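Local coordinates for lactate utilization protein C (PDB 2G40) that may function in L-lactate utilization as a homodimeric member of the LutC/YkgG family, at residues 83-87 against 161-165; 132-138 against 170-175. All coordinates share one frame; numbering follows the deposited sequence. Where two conformers were deposited one is given.

Interaction 1: 83-87 against 161-165; sequences IAKAL and FHICV
Ile-163 reaches from the strand toward the helix with its CD1 methyl and meets the branched end of Leu-87, 3.7 Å from CD2, the two side chains crossing at about a right angle. The same methyl lies 3.9 Å from Ala-86 CB, so one tip touches two consecutive helix residues. With CG1 anti to the carbonyl carbon (chi1 -58°), Ile-163 also lays CG1 over one face of the Phe-161 ring, toward its rim. That ring presents its edge to the helix: CE2 comes 3.4 Å from Ala-86 O, which lies near the ring plane. At the other end of the contact Ile-83 CD1 packs against Val-165 CG2 at 4.2 Å. Helix 79-87 packs on one face of the parallel sheet, in an alpha/beta core consistent with the Rossmann-related clan of the LUD domain; residues 83-87 run nearly antiparallel to 161-165 (165°), their axes 10.1 Å apart. Phe-161, Ile-163 and Val-165 point to the helix, whereas His-162, on the reverse face, hydrogen-bonds through NE2 to Thr-130 OG1. Further out, Arg-217 makes a cation-pi contact with Phe-161, strands 127-130 and 217-223 flank the central strand, and Trp-103, in a loop, touches both Ile-83 and Val-165.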
loop_
_atom_site.group_PDB
_atom_site.type_symbol
_atom_site.label_atom_id
_atom_site.label_comp_id
_atom_site.label_asym_id
_atom_site.label_seq_id
_atom_site.Cartn_x
_atom_site.Cartn_y
_atom_site.Cartn_z
ATOM N N ILE A 83 -7.836 0.092 23.239
ATOM C CA ILE A 83 -7.614 1.175 22.281
ATOM C C ILE A 83 -7.366 2.454 23.039
ATOM O O ILE A 83 -6.416 3.188 22.751
ATOM C CB ILE A 83 -8.814 1.367 21.337
ATOM C CG1 ILE A 83 -9.021 0.118 20.475
ATOM C CG2 ILE A 83 -8.590 2.577 20.441
ATOM C CD1 ILE A 83 -10.312 0.087 19.719
ATOM N N ALA A 84 -8.216 2.718 24.032
ATOM C CA ALA A 84 -8.032 3.882 24.900
ATOM C C ALA A 84 -6.679 3.887 25.588
ATOM O O ALA A 84 -6.011 4.921 25.635
ATOM C CB ALA A 84 -9.137 3.967 25.923
ATOM N N LYS A 85 -6.265 2.729 26.087
ATOM C CA LYS A 85 -4.994 2.600 26.751
ATOM C C LYS A 85 -3.847 2.888 25.771
ATOM O O LYS A 85 -2.922 3.613 26.105
ATOM C CB LYS A 85 -4.855 1.209 27.374
ATOM C CG LYS A 85 -3.636 1.030 28.209
ATOM C CD LYS A 85 -3.642 -0.348 28.853
ATOM C CE LYS A 85 -2.402 -0.582 29.688
ATOM N NZ LYS A 85 -1.168 -0.224 28.935
ATOM N N ALA A 86 -3.947 2.370 24.549
ATOM C CA ALA A 86 -2.936 2.599 23.499
ATOM C C ALA A 86 -2.744 4.069 23.124
ATOM O O ALA A 86 -1.617 4.497 22.851
ATOM C CB ALA A 86 -3.292 1.808 22.260
ATOM N N LEU A 87 -3.835 4.823 23.086
ATOM C CA LEU A 87 -3.781 6.268 22.820
ATOM C C LEU A 87 -3.164 7.103 23.930
ATOM O O LEU A 87 -2.598 8.171 23.669
ATOM C CB LEU A 87 -5.188 6.807 22.599
ATOM C CG LEU A 87 -5.810 6.421 21.279
ATOM C CD1 LEU A 87 -7.284 6.785 21.363
ATOM C CD2 LEU A 87 -5.115 7.155 20.139
ATOM N N PHE A 161 1.129 7.227 14.130
ATOM C CA PHE A 161 0.832 6.156 15.054
ATOM C C PHE A 161 -0.416 5.468 14.558
ATOM O O PHE A 161 -1.440 6.112 14.392
ATOM C CB PHE A 161 0.598 6.717 16.455
ATOM C CG PHE A 161 0.196 5.695 17.509
ATOM C CD1 PHE A 161 0.575 4.368 17.441
ATOM C CD2 PHE A 161 -0.539 6.114 18.607
ATOM C CE1 PHE A 161 0.210 3.457 18.444
ATOM C CE2 PHE A 161 -0.899 5.218 19.607
ATOM C CZ PHE A 161 -0.525 3.908 19.531
ATOM N N HIS A 162 -0.284 4.175 14.237
ATOM C CA HIS A 162 -1.360 3.351 13.704
ATOM C C HIS A 162 -1.710 2.354 14.792
ATOM O O HIS A 162 -0.838 1.662 15.316
ATOM C CB HIS A 162 -0.855 2.643 12.439
ATOM C CG HIS A 162 -1.871 1.801 11.724
ATOM N ND1 HIS A 162 -1.524 0.963 10.690
ATOM C CD2 HIS A 162 -3.209 1.663 11.888
ATOM C CE1 HIS A 162 -2.603 0.345 10.244
ATOM N NE2 HIS A 162 -3.639 0.744 10.961
ATOM N N ILE A 163 -2.976 2.354 15.175
ATOM C CA ILE A 163 -3.564 1.328 16.018
ATOM C C ILE A 163 -4.416 0.445 15.118
ATOM O O ILE A 163 -5.417 0.896 14.551
ATOM C CB ILE A 163 -4.463 1.896 17.115
ATOM C CG1 ILE A 163 -3.668 2.874 18.005
ATOM C CG2 ILE A 163 -5.031 0.750 17.954
ATOM C CD1 ILE A 163 -4.520 3.649 19.011
ATOM N N CYS A 164 -4.005 -0.809 14.983
ATOM C CA CYS A 164 -4.637 -1.707 14.044
ATOM C C CYS A 164 -5.249 -2.881 14.791
ATOM O O CYS A 164 -4.547 -3.641 15.481
ATOM C CB CYS A 164 -3.601 -2.194 13.041
ATOM S SG CYS A 164 -4.299 -3.274 11.838
ATOM N N VAL A 165 -6.561 -3.022 14.660
ATOM C CA VAL A 165 -7.301 -4.070 15.374
ATOM C C VAL A 165 -7.444 -5.252 14.433
ATOM O O VAL A 165 -7.949 -5.104 13.336
ATOM C CB VAL A 165 -8.700 -3.588 15.824
ATOM C CG1 VAL A 165 -9.509 -4.735 16.405
ATOM C CG2 VAL A 165 -8.577 -2.468 16.825
#

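Interaction 2: 132-138 against 170-175; sequences CAVAISE and QIVQTV
Gln-170 turns its amide end onto the backbone of Cys-132 and Ala-133. NE2 donates to Cys-132 O at 2.7 Å, from above the carbonyl plane (52° out of it), and more weakly to Ala-133 O. CG stands anti to the carbonyl carbon and the chain runs extended beyond it, which carries the amide back past the start of strand 134-136. One water links OE1 to Cys-132 N and another links NE2 to Ala-133 O; Arg-167 N also donates to OE1, so both ends of the amide are held. Next along, the backbones pair in parallel: Ala-135 N binds Gln-170 O, Val-172 N binds Ala-135 O, and Ser-137 N binds Val-172 O at 2.8 Å. Val-134 CG2 meets Val-172 CG2 at 4.1 Å, the side chains at roughly right angles; Ile-136 shares the sheet face of Val-172 and brings CG1 to the same methyl at a slant. Ile-136 CG2 leans on the Thr-174 to Val-175 peptide, 3.5 Å from Val-175 N. Ala-135 CB and Ile-171 CG1 share the other face. Beyond the strands Glu-138 N binds Gln-173 O. In the conformer given, of two deposited, Glu-138 OE2 tentatively receives Val-175 N on its anti side, after the N-cap position of Thr-174. Helix 53-66 and strand 161-167 pack on Ala-135 and Ile-171; Val-134 touches helix 175-187 and joins Ala-133 in a classic beta bulge opposite Ile-143 of strand 141-144, and Val-175 packs on Val-179 of the second subunit.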
loop_
_atom_site.group_PDB
_atom_site.type_symbol
_atom_site.label_atom_id
_atom_site.label_comp_id
_atom_site.label_asym_id
_atom_site.label_seq_id
_atom_site.Cartn_x
_atom_site.Cartn_y
_atom_site.Cartn_z
ATOM N N CYS A 132 -8.426 -4.417 9.634
ATOM C CA CYS A 132 -7.610 -4.889 8.519
ATOM C C CYS A 132 -8.391 -5.906 7.733
ATOM O O CYS A 132 -9.532 -6.241 8.107
ATOM C CB CYS A 132 -6.338 -5.522 9.010
ATOM S SG CYS A 132 -6.557 -6.989 10.034
ATOM N N ALA A 133 -7.792 -6.385 6.650
ATOM C CA ALA A 133 -8.408 -7.418 5.833
ATOM C C ALA A 133 -8.038 -8.812 6.323
ATOM O O ALA A 133 -8.907 -9.701 6.444
ATOM C CB ALA A 133 -8.033 -7.255 4.380
ATOM N N VAL A 134 -6.747 -8.989 6.588
ATOM C CA VAL A 134 -6.182 -10.271 7.021
ATOM C C VAL A 134 -4.795 -10.018 7.585
ATOM O O VAL A 134 -4.168 -8.992 7.292
ATOM C CB VAL A 134 -6.130 -11.301 5.856
ATOM C CG1 VAL A 134 -5.115 -10.879 4.797
ATOM C CG2 VAL A 134 -5.871 -12.723 6.391
ATOM N N ALA A 135 -4.326 -10.930 8.433
ATOM C CA ALA A 135 -2.963 -10.863 8.918
ATOM C C ALA A 135 -2.339 -12.223 8.728
ATOM O O ALA A 135 -3.022 -13.233 8.760
ATOM C CB ALA A 135 -2.905 -10.487 10.389
ATOM N N ILE A 136 -1.033 -12.218 8.521
ATOM C CA ILE A 136 -0.283 -13.438 8.268
ATOM C C ILE A 136 0.761 -13.613 9.361
ATOM O O ILE A 136 1.635 -12.753 9.584
ATOM C CB ILE A 136 0.395 -13.382 6.901
ATOM C CG1 ILE A 136 -0.631 -13.177 5.787
ATOM C CG2 ILE A 136 1.190 -14.649 6.665
ATOM C CD1 ILE A 136 -0.031 -12.494 4.582
ATOM N N SER A 137 0.672 -14.746 10.045
ATOM C CA SER A 137 1.538 -14.996 11.178
ATOM C C SER A 137 2.997 -15.171 10.791
ATOM O O SER A 137 3.871 -14.648 11.464
ATOM C CB SER A 137 1.047 -16.184 11.996
ATOM O OG SER A 137 1.276 -17.432 11.372
ATOM N N GLU A 138 3.263 -15.889 9.700
ATOM C CA GLU A 138 4.652 -16.259 9.368
ATOM C C GLU A 138 5.553 -15.058 9.120
ATOM O O GLU A 138 6.740 -15.089 9.451
ATOM C CB GLU A 138 4.719 -17.258 8.193
ATOM C CG GLU A 138 4.299 -16.738 6.826
ATOM C CD GLU A 138 4.545 -17.743 5.704
ATOM O OE1 GLU A 138 5.371 -18.657 5.893
ATOM O OE2 GLU A 138 3.923 -17.622 4.629
ATOM N N GLN A 170 -8.975 -13.357 11.743
ATOM C CA GLN A 170 -8.382 -12.775 10.549
ATOM C C GLN A 170 -6.913 -13.155 10.406
ATOM O O GLN A 170 -6.265 -12.778 9.429
ATOM C CB GLN A 170 -8.466 -11.241 10.594
ATOM C CG GLN A 170 -9.836 -10.690 10.349
ATOM C CD GLN A 170 -9.822 -9.191 10.414
ATOM O OE1 GLN A 170 -9.512 -8.622 11.450
ATOM N NE2 GLN A 170 -10.164 -8.548 9.322
ATOM N N ILE A 171 -6.371 -13.859 11.387
ATOM C CA ILE A 171 -4.967 -14.221 11.339
ATOM C C ILE A 171 -4.840 -15.604 10.695
ATOM O O ILE A 171 -5.457 -16.553 11.157
ATOM C CB ILE A 171 -4.347 -14.240 12.737
ATOM C CG1 ILE A 171 -4.488 -12.866 13.405
ATOM C CG2 ILE A 171 -2.904 -14.682 12.641
ATOM C CD1 ILE A 171 -4.301 -12.915 14.929
ATOM N N VAL A 172 -4.057 -15.701 9.630
ATOM C CA VAL A 172 -3.788 -16.972 8.968
ATOM C C VAL A 172 -2.309 -17.225 9.079
ATOM O O VAL A 172 -1.542 -16.318 9.397
ATOM C CB VAL A 172 -4.227 -16.976 7.465
ATOM C CG1 VAL A 172 -5.711 -16.696 7.368
ATOM C CG2 VAL A 172 -3.425 -15.965 6.639
ATOM N N GLN A 173 -1.903 -18.453 8.824
ATOM C CA GLN A 173 -0.507 -18.807 8.999
ATOM C C GLN A 173 0.369 -18.317 7.862
ATOM O O GLN A 173 1.419 -17.707 8.092
ATOM C CB GLN A 173 -0.356 -20.310 9.158
ATOM C CG GLN A 173 1.093 -20.739 9.215
ATOM C CD GLN A 173 1.256 -22.216 9.337
ATOM O OE1 GLN A 173 0.295 -22.949 9.595
ATOM N NE2 GLN A 173 2.488 -22.680 9.145
ATOM N N THR A 174 -0.038 -18.615 6.633
ATOM C CA THR A 174 0.845 -18.474 5.492
ATOM C C THR A 174 0.435 -17.319 4.587
ATOM O O THR A 174 -0.738 -16.936 4.528
ATOM C CB THR A 174 0.836 -19.760 4.652
ATOM O OG1 THR A 174 -0.496 -19.982 4.163
ATOM C CG2 THR A 174 1.292 -20.959 5.491
ATOM N N VAL A 175 1.414 -16.802 3.856
ATOM C CA VAL A 175 1.178 -15.792 2.836
ATOM C C VAL A 175 0.143 -16.271 1.810
ATOM O O VAL A 175 -0.762 -15.526 1.446
ATOM C CB VAL A 175 2.507 -15.384 2.156
ATOM C CG1 VAL A 175 2.253 -14.525 0.944
ATOM C CG2 VAL A 175 3.398 -14.632 3.136
HETATM O O HOH W 1 -9.980 -6.008 11.846
HETATM O O HOH W 2 -11.529 -9.832 7.137
#

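In the fold
From the N terminus, the chain passes through helix 53-66 and strand 70-74 to the first half of interaction 1 at 83-87. It then builds strands 92-94, 109-111 and 127-130 before reaching 132-138, the first half of interaction 2. Strand 161-167 closes interaction 1 across 73 intervening residues, and 170-175 closes interaction 2 across 31. The segments alternate, so the two loops cross instead of nesting. Interaction 1 ties a helix to the six-stranded parallel sheet; interaction 2 pairs strand 171-172, outermost within this chain, with 134-136 of the smaller mixed sheet. Their centres lie about 19 Å apart, but they meet where Cys-132 packs against Cys-164 and Val-165.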